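PDB 4PG7: homoserine dehydrogenase from Staphylococcus aureus M1064, which catalyses the NAD(P)-dependent interconversion of aspartate semialdehyde and homoserine in the aspartic acid pathway. Local coordinates for residues A[59-64]-A[77-82]; A[171-176]-A[271-276]. One frame throughout, in Å; residues are numbered along the deposited sequence.

Overall arrangement
Contact 1 and contact 2 belong to different parts of the chain and do not touch. Their centres lie 43 Å apart, their nearest atoms about 32 Å, on opposite sides of the centre of the chain. Contact 1 pairs the edge strand 80-81 with strand 55-63 in the parallel sheet of the NAD-binding domain, near the glycine-rich turn after strand 22-29. Contact 2 pairs strands 171-177 and 264-275 in the mixed sheet of the homoserine dehydrogenase family region. The second is the more central, about 14 Å from the chain centre against 31 Å. The lysine pocket, which includes Arg246, Asp438 and Lys439, is lined by residues of neither contact.

Contact 1: residues A[59-64]-A[77-82]; sequences IKHILV and QYHLTE
Ile62 and Leu80 are paired side by side where the short strand 80-81 joins strand 55-63 at the edge of the Rossmann-type parallel sheet. Three backbone bonds hold the pair. Ile62 N donates to His79 O at 2.8 Å. Thr81 N donates to Ile62 O, and Thr81 O accepts from Val64 N at 3.0 Å. Before the regular pairing starts, a water does the work. It donates to Ile59 O, weakly to Lys60 O, and accepts from His79 N at 2.8 Å.

On the side of Leu63 and Thr81, His61 and His79 lie side by side. His61 ND1 and His79 ND1 share a hydrogen bond of 2.9 Å, bent to 142°; either could be the donor. The rings meet rim to rim, with planes at 68°. Asp90 OD2 binds His61 NE2 and forms a salt bridge with Lys60 NZ, which also bonds Ser92 OG. The carboxylate probably helps fix the tautomer or charge of His61. Thr81 OG1 is bound by Glu86 and Asp83 N.

The other side, with Ile62 and Leu80, is apolar. Leu80 CD2 packs on Ile62 CB. Ile62 CG1 is anti to its carbonyl carbon (chi1 -57°), and CD1 beyond it meets Tyr78 CB at 3.6 Å. Helix 33-53 adjoins this side through Val39 and Ile42, and its Glu43 binds Tyr78 OH. Ile59 O sits at the edge of the Tyr78 ring, 3.7 Å from CD1. The Ile59 side chain crosses that of Tyr78 at a slant, its CB 3.9 Å from Tyr78 CE1.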
# COMPACT_ATOMS: atom_id res chain seq x y z
N ILE A 59 -3.28 -25.70 23.12
CA ILE A 59 -3.93 -24.66 23.88
C ILE A 59 -4.23 -25.24 25.26
O ILE A 59 -5.24 -25.93 25.46
CB ILE A 59 -5.22 -24.18 23.20
CG1 ILE A 59 -4.91 -23.68 21.78
CG2 ILE A 59 -5.86 -23.08 24.03
CD1 ILE A 59 -6.13 -23.29 20.96
N LYS A 60 -3.35 -24.96 26.20
CA LYS A 60 -3.41 -25.58 27.52
C LYS A 60 -4.34 -24.85 28.48
O LYS A 60 -4.89 -25.47 29.39
CB LYS A 60 -2.01 -25.66 28.12
CG LYS A 60 -1.95 -26.55 29.35
CD LYS A 60 -0.53 -26.90 29.74
CE LYS A 60 -0.52 -27.63 31.08
NZ LYS A 60 0.82 -27.52 31.69
N HIS A 61 -4.48 -23.53 28.32
CA HIS A 61 -5.36 -22.73 29.16
C HIS A 61 -6.02 -21.63 28.33
O HIS A 61 -5.40 -21.06 27.44
CB HIS A 61 -4.59 -22.03 30.30
CG HIS A 61 -3.75 -22.94 31.15
ND1 HIS A 61 -4.28 -23.74 32.14
CD2 HIS A 61 -2.41 -23.14 31.19
CE1 HIS A 61 -3.32 -24.42 32.73
NE2 HIS A 61 -2.17 -24.08 32.17
N ILE A 62 -7.27 -21.33 28.65
CA ILE A 62 -7.92 -20.14 28.15
C ILE A 62 -8.46 -19.35 29.33
O ILE A 62 -9.25 -19.86 30.11
CB ILE A 62 -9.06 -20.48 27.16
CG1 ILE A 62 -8.51 -21.31 25.99
CG2 ILE A 62 -9.66 -19.19 26.61
CD1 ILE A 62 -9.55 -21.82 25.01
N LEU A 63 -7.98 -18.13 29.49
CA LEU A 63 -8.52 -17.23 30.50
C LEU A 63 -9.81 -16.62 29.98
O LEU A 63 -9.85 -16.03 28.89
CB LEU A 63 -7.52 -16.11 30.85
CG LEU A 63 -7.93 -15.12 31.95
CD1 LEU A 63 -7.89 -15.77 33.33
CD2 LEU A 63 -7.03 -13.89 31.95
N VAL A 64 -10.87 -16.76 30.77
CA VAL A 64 -12.15 -16.10 30.49
C VAL A 64 -12.60 -15.35 31.73
O VAL A 64 -12.19 -15.67 32.85
CB VAL A 64 -13.24 -17.11 30.07
CG1 VAL A 64 -12.79 -17.91 28.85
CG2 VAL A 64 -13.61 -18.06 31.20
N GLN A 77 -13.81 -28.33 25.18
CA GLN A 77 -12.69 -29.28 25.16
C GLN A 77 -11.44 -28.68 25.83
O GLN A 77 -10.54 -29.40 26.22
CB GLN A 77 -12.34 -29.65 23.71
N TYR A 78 -11.40 -27.36 25.96
CA TYR A 78 -10.24 -26.67 26.49
C TYR A 78 -10.41 -26.40 27.96
O TYR A 78 -11.51 -26.32 28.49
CB TYR A 78 -9.97 -25.37 25.71
CG TYR A 78 -9.75 -25.64 24.25
CD1 TYR A 78 -8.52 -26.07 23.80
CD2 TYR A 78 -10.79 -25.52 23.33
CE1 TYR A 78 -8.32 -26.34 22.46
CE2 TYR A 78 -10.59 -25.78 21.99
CZ TYR A 78 -9.35 -26.19 21.56
OH TYR A 78 -9.11 -26.46 20.22
N HIS A 79 -9.28 -26.25 28.62
CA HIS A 79 -9.29 -25.90 30.03
C HIS A 79 -9.47 -24.38 30.20
O HIS A 79 -8.62 -23.58 29.76
CB HIS A 79 -8.01 -26.38 30.65
CG HIS A 79 -7.85 -25.95 32.06
ND1 HIS A 79 -6.86 -25.09 32.44
CD2 HIS A 79 -8.61 -26.17 33.16
CE1 HIS A 79 -6.97 -24.84 33.73
NE2 HIS A 79 -8.03 -25.47 34.19
N LEU A 80 -10.59 -24.00 30.78
CA LEU A 80 -10.94 -22.59 30.99
C LEU A 80 -10.65 -22.25 32.43
O LEU A 80 -10.97 -23.03 33.31
CB LEU A 80 -12.43 -22.36 30.74
CG LEU A 80 -12.99 -22.82 29.39
CD1 LEU A 80 -14.48 -22.50 29.33
CD2 LEU A 80 -12.26 -22.14 28.23
N THR A 81 -10.06 -21.10 32.67
CA THR A 81 -9.80 -20.63 34.01
C THR A 81 -10.15 -19.15 34.12
O THR A 81 -10.15 -18.44 33.13
CB THR A 81 -8.31 -20.84 34.38
OG1 THR A 81 -8.07 -20.30 35.69
CG2 THR A 81 -7.39 -20.18 33.36
N GLU A 82 -10.49 -18.72 35.33
CA GLU A 82 -10.71 -17.30 35.64
C GLU A 82 -9.53 -16.69 36.39
O GLU A 82 -9.54 -15.50 36.70
CB GLU A 82 -11.97 -17.13 36.48
CG GLU A 82 -13.24 -17.38 35.69
CD GLU A 82 -14.47 -17.47 36.57
OE1 GLU A 82 -14.37 -17.09 37.76
OE2 GLU A 82 -15.52 -17.93 36.08
O HOH W 1 -6.89 -26.96 27.34

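Contact 2: residues A[171-176]-A[271-276]; sequences ISKFMG and KGIYEN
Phe174 lays its ring over the backbone of Gly272 in an antiparallel pairing of strands 171-177 and 264-275. The two strands are neighbours in the mixed sheet of the homoserine dehydrogenase family region. The strand segments run at 177°, with their axes 4.8 Å apart at closest approach. CG of Phe174 stands between its own N and carbonyl carbon (chi1 68°), which swings the ring across the neighbouring strand. Gly272 N then sits 3.5 Å above the ring plane, over its centre. Gly272 CA adds a CH-pi contact, 4.0 Å from the ring centroid. Having no side chain, Gly272 lets the ring lie directly on the main chain. Thr229 and Ser230 of helix 220-234 also touch the Phe174 side chain.

The same two residues form a hydrogen-bonded pair. Phe174 N donates to Gly272 O at 2.9 Å, in the carbonyl plane, and Gly272 N returns a bond to Phe174 O. Further along, Tyr274 N gives Ser172 O a nearly straight bond of 178°. Ser172 and Lys173 both face Ile307 on strand 302-308, a classic beta bulge.

Lys173, Met175, Lys271 and Ile273 occupy the face away from the ring. The extended chain of Lys173 runs alongside Ile273, with CG 4.0 Å from Ile273 CG1. Met175 and Lys271 also lie side by side, CG of the first 3.9 Å from CD of the second. Lys271 bends at its third torsion, and its chain crosses that of Lys173, CD against CE.

Lys173 NZ and Lys271 NZ end 5.4 Å apart. Lys173 bridges Glu444 OE1 and Lys271 bridges Glu444 OE2. The shared carboxylate probably offsets their like charges and links both strands to strand 436-444.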
# COMPACT_ATOMS: atom_id res chain seq x y z
N ILE A 171 10.70 8.45 6.86
CA ILE A 171 9.39 9.06 6.74
C ILE A 171 9.39 10.38 7.49
O ILE A 171 9.75 10.42 8.65
CB ILE A 171 8.31 8.13 7.33
CG1 ILE A 171 8.31 6.78 6.61
CG2 ILE A 171 6.93 8.79 7.24
CD1 ILE A 171 7.42 5.73 7.26
N SER A 172 8.99 11.46 6.83
CA SER A 172 8.86 12.76 7.48
C SER A 172 7.42 13.16 7.80
O SER A 172 7.16 14.00 8.66
CB SER A 172 9.50 13.83 6.60
OG SER A 172 8.74 14.03 5.42
N LYS A 173 6.46 12.55 7.10
CA LYS A 173 5.06 12.92 7.28
C LYS A 173 4.17 11.76 6.84
O LYS A 173 4.48 11.06 5.89
CB LYS A 173 4.74 14.20 6.50
CG LYS A 173 3.27 14.64 6.53
CD LYS A 173 3.10 15.98 5.83
CE LYS A 173 1.64 16.40 5.77
NZ LYS A 173 1.42 17.58 4.89
N PHE A 174 3.07 11.56 7.55
CA PHE A 174 2.00 10.71 7.04
C PHE A 174 0.67 11.39 7.22
O PHE A 174 0.49 12.17 8.15
CB PHE A 174 1.99 9.33 7.73
CG PHE A 174 1.61 9.36 9.18
CD1 PHE A 174 0.26 9.36 9.57
CD2 PHE A 174 2.56 9.36 10.17
CE1 PHE A 174 -0.11 9.38 10.90
CE2 PHE A 174 2.20 9.38 11.51
CZ PHE A 174 0.87 9.40 11.88
N MET A 175 -0.25 11.07 6.33
CA MET A 175 -1.64 11.51 6.43
C MET A 175 -2.50 10.30 6.15
O MET A 175 -2.26 9.58 5.18
CB MET A 175 -1.97 12.57 5.38
CG MET A 175 -1.21 13.85 5.53
SD MET A 175 -1.84 15.06 4.37
CE MET A 175 -1.23 14.45 2.82
N GLY A 176 -3.53 10.10 6.96
CA GLY A 176 -4.35 8.95 6.80
C GLY A 176 -5.82 9.15 7.02
O GLY A 176 -6.23 10.03 7.79
N LYS A 271 -2.83 12.84 11.05
CA LYS A 271 -1.60 13.35 10.45
C LYS A 271 -0.50 13.31 11.50
O LYS A 271 -0.74 13.67 12.65
CB LYS A 271 -1.85 14.78 10.03
CG LYS A 271 -0.80 15.40 9.19
CD LYS A 271 -1.39 16.56 8.37
CE LYS A 271 -1.76 17.78 9.20
NZ LYS A 271 -2.50 18.78 8.34
N GLY A 272 0.69 12.90 11.08
CA GLY A 272 1.87 13.04 11.90
C GLY A 272 3.00 13.65 11.08
O GLY A 272 3.34 13.13 10.01
N ILE A 273 3.55 14.75 11.59
CA ILE A 273 4.68 15.45 10.96
C ILE A 273 5.87 15.42 11.92
O ILE A 273 5.76 15.84 13.06
CB ILE A 273 4.31 16.91 10.64
CG1 ILE A 273 3.07 16.97 9.74
CG2 ILE A 273 5.48 17.62 9.98
CD1 ILE A 273 2.47 18.35 9.57
N TYR A 274 7.00 14.89 11.45
CA TYR A 274 8.19 14.73 12.27
C TYR A 274 9.21 15.76 11.81
O TYR A 274 9.82 15.58 10.77
CB TYR A 274 8.75 13.32 12.11
CG TYR A 274 9.93 12.94 13.00
CD1 TYR A 274 10.06 13.46 14.29
CD2 TYR A 274 10.87 12.01 12.57
CE1 TYR A 274 11.12 13.08 15.10
CE2 TYR A 274 11.92 11.62 13.38
CZ TYR A 274 12.05 12.17 14.64
OH TYR A 274 13.10 11.79 15.44
N GLU A 275 9.34 16.84 12.57
CA GLU A 275 10.24 17.97 12.26
C GLU A 275 11.11 18.28 13.47
O GLU A 275 10.60 18.43 14.58
CB GLU A 275 9.44 19.22 11.86
CG GLU A 275 8.84 19.19 10.46
N ASN A 276 12.43 18.37 13.25
CA ASN A 276 13.40 18.81 14.27
C ASN A 276 13.34 18.03 15.58
O ASN A 276 13.22 18.61 16.66
CB ASN A 276 13.24 20.31 14.52
CG ASN A 276 13.54 21.14 13.29
OD1 ASN A 276 14.46 20.83 12.52
ND2 ASN A 276 12.77 22.19 13.09